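Side-chain contacts in acetyl-CoA acetyltransferase A (PDB 6BJA), which probably catalyses acetyl transfer from acetyl-CoA to a carbon of a second acyl-CoA, or the reverse thiolytic cleavage, as a coenzyme A-binding thiolase: residues Q70-A73 against R74-I78; L301-K304 against Q305-Q309; V366-V369 against H370-S374. All blocks are in the same frame, centred on the assembly; numbering follows the deposited sequence.

Overall arrangement
Three short helical contacts come in series along the chain, each between residues close in sequence, mostly three to five apart. Interaction 1 opens helix 72-79, the crossover of the beta-alpha-beta unit between strands 57-61 and 87-92; it packs on the sheet of the N-terminal half and reaches the second subunit. Interaction 2 lies on helix 298-310, against the sheet of the C-terminal half, and interaction 3 ends helix 357-371. The centres of interactions 2 and 3 are 20 Å apart, whereas interaction 1 lies 34 Å and 28 Å from them; none touches another. Helix 357-371 meets strand 11-23 as well as strands 319-322 and 388-396, consistent with the layer between the two sheets of the five-layered thiolase fold.

Interaction 1: residues Q70-A73 against R74-I78; sequences QNIA and RQISI
In Gln75, chi1 of -63° turns CG back beside the backbone N, and an extended chi2 of -177° then sends the amide toward the start of the helix. There NE2 donates to Gln70 O over 2.9 Å in a nearly straight bond; the oxygen lies close to the amide plane of Gln75, whereas NE2 stands above the carbonyl plane of Gln70. Leu68 O also accepts from NE2, so glutamine, with two N-H groups on one nitrogen, suits a place facing two loop carbonyls.

At the N-cap position, a trans chi1 (-176°) swings the amide of Asn71 past Arg74, ND2 passing 3.8 Å from CB. Its OD1 bonds Thr90 OG1, the hydroxyl that is also hydrogen-bonded to Ala73 N, so the cap is made through Thr90. Asn71 O accepts a bent three-residue bond from Arg74 N at 2.8 Å; the regular series begins with Ile72 O and Ile76 N. Ile72 and Ile76 bring their CD1 methyls within 4.4 Å, near helix 33-48.

Arg74 NE and Gln70 NE2 donate to Gly386 O and Gly152 O of the second subunit. With Asn71 ND2 on Cys88 O, the buried amide N-H groups of Gln70, Asn71 and Gln75 are spent on main-chain carbonyls, fixing the helix start against sheet and neighbour.

Interaction 2: residues L301-K304 against Q305-Q309; sequences LAVK and QLLSQ
Val303 and Leu307, one helical turn apart, lie side by side and point the same way, and they make the apolar contact here. CG1 of Val303 comes 3.8 Å from CD1 of Leu307 and 4.0 Å from its CG. With chi1 at 166°, Val303 sets CG1 beside its own carbonyl carbon, which makes CG1 the branch that meets Leu307. The branched aliphatic chains suit this face: Val303 also packs on Phe333 and Leu337 of helix 327-337, and Leu307 on Ile317.

The backbone bonds are those of a regular alpha-helix. Leu307 N donates to Val303 O at 2.8 Å, and Leu306 and Ser308 bond in the same way to Ala302 and Lys304. The bond from Gln305 N to Leu301 O is longer, 3.3 Å.

Among polar side chains, Gln305 NE2 donates almost straight (176°) to Gln309 OE1 over 2.9 Å, with the acceptor in the amide plane of Gln305. Gln309 NE2 in turn reaches Ser284 and Tyr285, tying the exposed side to strand 280-289.

Small Ala302 and longer Leu306 face Ala391 of strand 388-396. An amphipathic helix laid on a mixed sheet in this way belongs to the layered alpha-beta architecture of the thiolase fold.

Interaction 3: residues V366-V369 against H370-S374; sequences VTLV and HALKS
The side chain of His370 starts with CB 3.8 Å from Val366 O, the carbonyl that also accepts its backbone N at 3.2 Å. Chi1 of -74° puts CG beside the backbone N, directing the ring back along the helix. CD2 then lies 3.4 Å from Val366 O and 4.0 Å from CG1 of Val366, whose side chain runs alongside. One ring face receives CG1 of Val369, centred 4.3 Å above it in a CH-pi contact. At the tip, NE2 is hydrogen-bonded to Ala16 O of strand 11-23; a flat residue with a polar end suits this place between valines and sheet.

Beyond His370 the helix runs out. Leu368 O takes a bond from Leu372 N at 3.0 Å and a weak one from Ala371 N, whose bond to Thr367 O is weak as well. Leu372, the first residue to leave helical geometry, still sets CD1 4.0 Å from CG of Leu368, and both leucines rest on Ile394 of strand 388-396.

The bond to a main-chain oxygen implies that NE2 bears a proton, and with the methyl over the face it probably fixes the ring's rotation. Lys202 and Lys396 bind His370 O and Leu372 O, and their charges probably favour this helix end.

Interaction 1: residues Q70-A73 against R74-I78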
# COMPACT_ATOMS: atom_id res chain seq x y z
N GLN A 70 -14.25 -13.66 8.87
CA GLN A 70 -15.10 -13.65 10.05
C GLN A 70 -14.74 -14.76 11.02
O GLN A 70 -14.59 -15.90 10.61
CB GLN A 70 -16.58 -13.82 9.64
CG GLN A 70 -17.17 -12.64 8.94
CD GLN A 70 -18.65 -12.81 8.63
OE1 GLN A 70 -19.19 -13.93 8.62
NE2 GLN A 70 -19.32 -11.70 8.40
N ASN A 71 -14.66 -14.41 12.30
CA ASN A 71 -14.62 -15.35 13.43
C ASN A 71 -13.98 -16.69 13.12
O ASN A 71 -14.67 -17.67 12.83
CB ASN A 71 -16.06 -15.55 13.94
CG ASN A 71 -16.16 -16.43 15.18
OD1 ASN A 71 -15.17 -16.77 15.83
ND2 ASN A 71 -17.39 -16.81 15.50
N ILE A 72 -12.65 -16.74 13.16
CA ILE A 72 -11.98 -17.94 12.66
C ILE A 72 -12.40 -19.20 13.42
O ILE A 72 -12.35 -20.28 12.85
CB ILE A 72 -10.44 -17.83 12.68
CG1 ILE A 72 -9.90 -17.63 14.09
CG2 ILE A 72 -9.97 -16.74 11.73
CD1 ILE A 72 -8.42 -17.79 14.15
N ALA A 73 -12.83 -19.06 14.67
CA ALA A 73 -13.33 -20.21 15.43
C ALA A 73 -14.46 -20.91 14.68
O ALA A 73 -14.51 -22.13 14.65
CB ALA A 73 -13.79 -19.81 16.80
N ARG A 74 -15.35 -20.14 14.04
CA ARG A 74 -16.45 -20.75 13.29
C ARG A 74 -15.96 -21.44 12.01
O ARG A 74 -16.45 -22.51 11.63
CB ARG A 74 -17.49 -19.69 12.97
CG ARG A 74 -18.73 -20.22 12.27
CD ARG A 74 -19.56 -21.10 13.17
NE ARG A 74 -20.91 -21.32 12.59
CZ ARG A 74 -21.81 -22.15 13.10
NH1 ARG A 74 -21.56 -22.83 14.21
NH2 ARG A 74 -22.99 -22.29 12.49
N GLN A 75 -15.01 -20.82 11.32
CA GLN A 75 -14.41 -21.42 10.14
C GLN A 75 -13.78 -22.75 10.50
O GLN A 75 -13.96 -23.75 9.81
CB GLN A 75 -13.38 -20.50 9.51
CG GLN A 75 -13.93 -19.18 8.99
CD GLN A 75 -12.84 -18.38 8.32
OE1 GLN A 75 -12.17 -18.86 7.41
NE2 GLN A 75 -12.64 -17.16 8.79
N ILE A 76 -13.02 -22.76 11.59
CA ILE A 76 -12.33 -23.96 12.03
C ILE A 76 -13.32 -25.05 12.42
O ILE A 76 -13.20 -26.22 12.02
CB ILE A 76 -11.40 -23.62 13.23
CG1 ILE A 76 -10.22 -22.78 12.75
CG2 ILE A 76 -10.88 -24.89 13.93
CD1 ILE A 76 -9.48 -22.06 13.88
N SER A 77 -14.34 -24.66 13.17
CA SER A 77 -15.33 -25.59 13.67
C SER A 77 -16.06 -26.28 12.51
O SER A 77 -16.17 -27.51 12.45
CB SER A 77 -16.31 -24.85 14.55
OG SER A 77 -17.24 -25.68 15.21
N ILE A 78 -16.55 -25.48 11.57
CA ILE A 78 -17.29 -26.04 10.44
C ILE A 78 -16.41 -26.97 9.60
O ILE A 78 -16.83 -28.09 9.22
CB ILE A 78 -17.89 -24.92 9.57
CG1 ILE A 78 -19.07 -24.30 10.30
CG2 ILE A 78 -18.34 -25.47 8.20
CD1 ILE A 78 -19.68 -23.10 9.61

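Interaction 2: residues L301-K304 against Q305-Q309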
# COMPACT_ATOMS: atom_id res chain seq x y z
N LEU A 301 2.59 -14.28 40.37
CA LEU A 301 1.45 -13.79 41.14
C LEU A 301 0.23 -14.67 40.92
O LEU A 301 -0.47 -15.03 41.86
CB LEU A 301 1.15 -12.33 40.77
CG LEU A 301 0.23 -11.58 41.72
CD1 LEU A 301 0.86 -11.49 43.12
CD2 LEU A 301 -0.02 -10.19 41.15
N ALA A 302 0.00 -15.07 39.67
CA ALA A 302 -1.12 -15.95 39.38
C ALA A 302 -0.93 -17.29 40.07
O ALA A 302 -1.89 -17.86 40.60
CB ALA A 302 -1.27 -16.13 37.89
N VAL A 303 0.29 -17.80 40.07
CA VAL A 303 0.58 -19.10 40.69
C VAL A 303 0.40 -19.04 42.21
O VAL A 303 -0.12 -19.98 42.81
CB VAL A 303 1.99 -19.57 40.33
CG1 VAL A 303 2.44 -20.74 41.23
CG2 VAL A 303 2.04 -19.95 38.87
N LYS A 304 0.82 -17.94 42.84
CA LYS A 304 0.63 -17.82 44.29
C LYS A 304 -0.85 -17.95 44.64
O LYS A 304 -1.22 -18.66 45.56
CB LYS A 304 1.21 -16.49 44.79
CG LYS A 304 2.72 -16.52 44.82
CD LYS A 304 3.32 -15.17 45.20
CE LYS A 304 4.81 -15.20 45.03
NZ LYS A 304 5.39 -16.34 45.80
N GLN A 305 -1.70 -17.31 43.84
CA GLN A 305 -3.15 -17.38 44.02
C GLN A 305 -3.65 -18.80 43.77
O GLN A 305 -4.41 -19.35 44.55
CB GLN A 305 -3.85 -16.40 43.07
CG GLN A 305 -5.36 -16.39 43.16
CD GLN A 305 -5.87 -16.12 44.57
OE1 GLN A 305 -5.39 -15.22 45.25
NE2 GLN A 305 -6.84 -16.92 45.01
N LEU A 306 -3.17 -19.39 42.68
CA LEU A 306 -3.55 -20.75 42.31
C LEU A 306 -3.27 -21.76 43.43
O LEU A 306 -4.12 -22.58 43.78
CB LEU A 306 -2.79 -21.15 41.04
CG LEU A 306 -3.09 -22.51 40.41
CD1 LEU A 306 -4.49 -22.53 39.82
CD2 LEU A 306 -2.06 -22.84 39.34
N LEU A 307 -2.07 -21.68 43.99
CA LEU A 307 -1.64 -22.63 45.02
C LEU A 307 -2.38 -22.37 46.33
O LEU A 307 -2.80 -23.31 47.00
CB LEU A 307 -0.13 -22.54 45.21
CG LEU A 307 0.76 -22.97 44.04
CD1 LEU A 307 2.22 -22.77 44.41
CD2 LEU A 307 0.53 -24.42 43.68
N SER A 308 -2.53 -21.10 46.68
CA SER A 308 -3.26 -20.71 47.89
C SER A 308 -4.68 -21.28 47.91
O SER A 308 -5.08 -21.94 48.86
CB SER A 308 -3.33 -19.19 48.03
OG SER A 308 -4.06 -18.84 49.19
N GLN A 309 -5.43 -21.04 46.84
CA GLN A 309 -6.82 -21.47 46.78
C GLN A 309 -6.96 -22.98 46.68
O GLN A 309 -8.04 -23.52 46.92
CB GLN A 309 -7.53 -20.79 45.59
CG GLN A 309 -7.07 -21.24 44.21
CD GLN A 309 -7.51 -20.29 43.09
OE1 GLN A 309 -7.80 -19.11 43.33
NE2 GLN A 309 -7.54 -20.79 41.86

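Interaction 3: residues V366-V369 against H370-S374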
# COMPACT_ATOMS: atom_id res chain seq x y z
N VAL A 366 -0.50 -28.47 26.54
CA VAL A 366 -0.25 -29.73 25.84
C VAL A 366 1.10 -30.32 26.26
O VAL A 366 1.17 -31.49 26.62
CB VAL A 366 -0.30 -29.53 24.30
CG1 VAL A 366 0.20 -30.78 23.58
CG2 VAL A 366 -1.71 -29.18 23.87
N THR A 367 2.16 -29.53 26.23
CA THR A 367 3.48 -30.02 26.61
C THR A 367 3.51 -30.47 28.07
O THR A 367 4.09 -31.54 28.40
CB THR A 367 4.52 -28.96 26.33
OG1 THR A 367 4.53 -28.73 24.92
CG2 THR A 367 5.90 -29.38 26.79
N LEU A 368 2.87 -29.71 28.95
CA LEU A 368 2.80 -30.09 30.36
C LEU A 368 2.10 -31.44 30.54
O LEU A 368 2.59 -32.31 31.27
CB LEU A 368 2.08 -29.01 31.18
CG LEU A 368 1.91 -29.32 32.66
CD1 LEU A 368 3.27 -29.35 33.36
CD2 LEU A 368 0.98 -28.33 33.31
N VAL A 369 0.92 -31.58 29.93
CA VAL A 369 0.12 -32.78 30.09
C VAL A 369 0.96 -33.99 29.73
O VAL A 369 0.98 -34.99 30.45
CB VAL A 369 -1.16 -32.71 29.22
CG1 VAL A 369 -1.79 -34.10 29.04
CG2 VAL A 369 -2.16 -31.74 29.85
N HIS A 370 1.70 -33.91 28.63
CA HIS A 370 2.38 -35.10 28.14
C HIS A 370 3.75 -35.35 28.78
O HIS A 370 4.33 -36.41 28.62
CB HIS A 370 2.48 -35.02 26.63
CG HIS A 370 1.17 -35.28 25.97
ND1 HIS A 370 0.51 -36.48 26.09
CD2 HIS A 370 0.37 -34.47 25.24
CE1 HIS A 370 -0.64 -36.41 25.45
NE2 HIS A 370 -0.74 -35.20 24.91
N ALA A 371 4.25 -34.37 29.53
CA ALA A 371 5.49 -34.56 30.31
C ALA A 371 5.20 -35.13 31.70
O ALA A 371 6.02 -35.87 32.26
CB ALA A 371 6.23 -33.24 30.41
N LEU A 372 4.05 -34.77 32.27
CA LEU A 372 3.63 -35.30 33.55
C LEU A 372 3.46 -36.81 33.51
O LEU A 372 2.97 -37.35 32.52
CB LEU A 372 2.31 -34.68 33.99
CG LEU A 372 2.32 -33.22 34.45
CD1 LEU A 372 0.89 -32.70 34.58
CD2 LEU A 372 3.07 -33.06 35.78
N LYS A 373 3.85 -37.47 34.60
CA LYS A 373 3.52 -38.88 34.79
C LYS A 373 2.23 -39.02 35.61
O LYS A 373 1.79 -38.06 36.25
CB LYS A 373 4.68 -39.59 35.48
CG LYS A 373 5.97 -39.54 34.67
CD LYS A 373 7.18 -40.00 35.47
CE LYS A 373 8.47 -39.49 34.83
NZ LYS A 373 8.47 -39.74 33.35
N SER A 374 1.61 -40.19 35.57
CA SER A 374 0.34 -40.40 36.24
C SER A 374 0.41 -40.02 37.72
O SER A 374 1.37 -40.36 38.40
CB SER A 374 -0.11 -41.86 36.10
OG SER A 374 -0.36 -42.18 34.74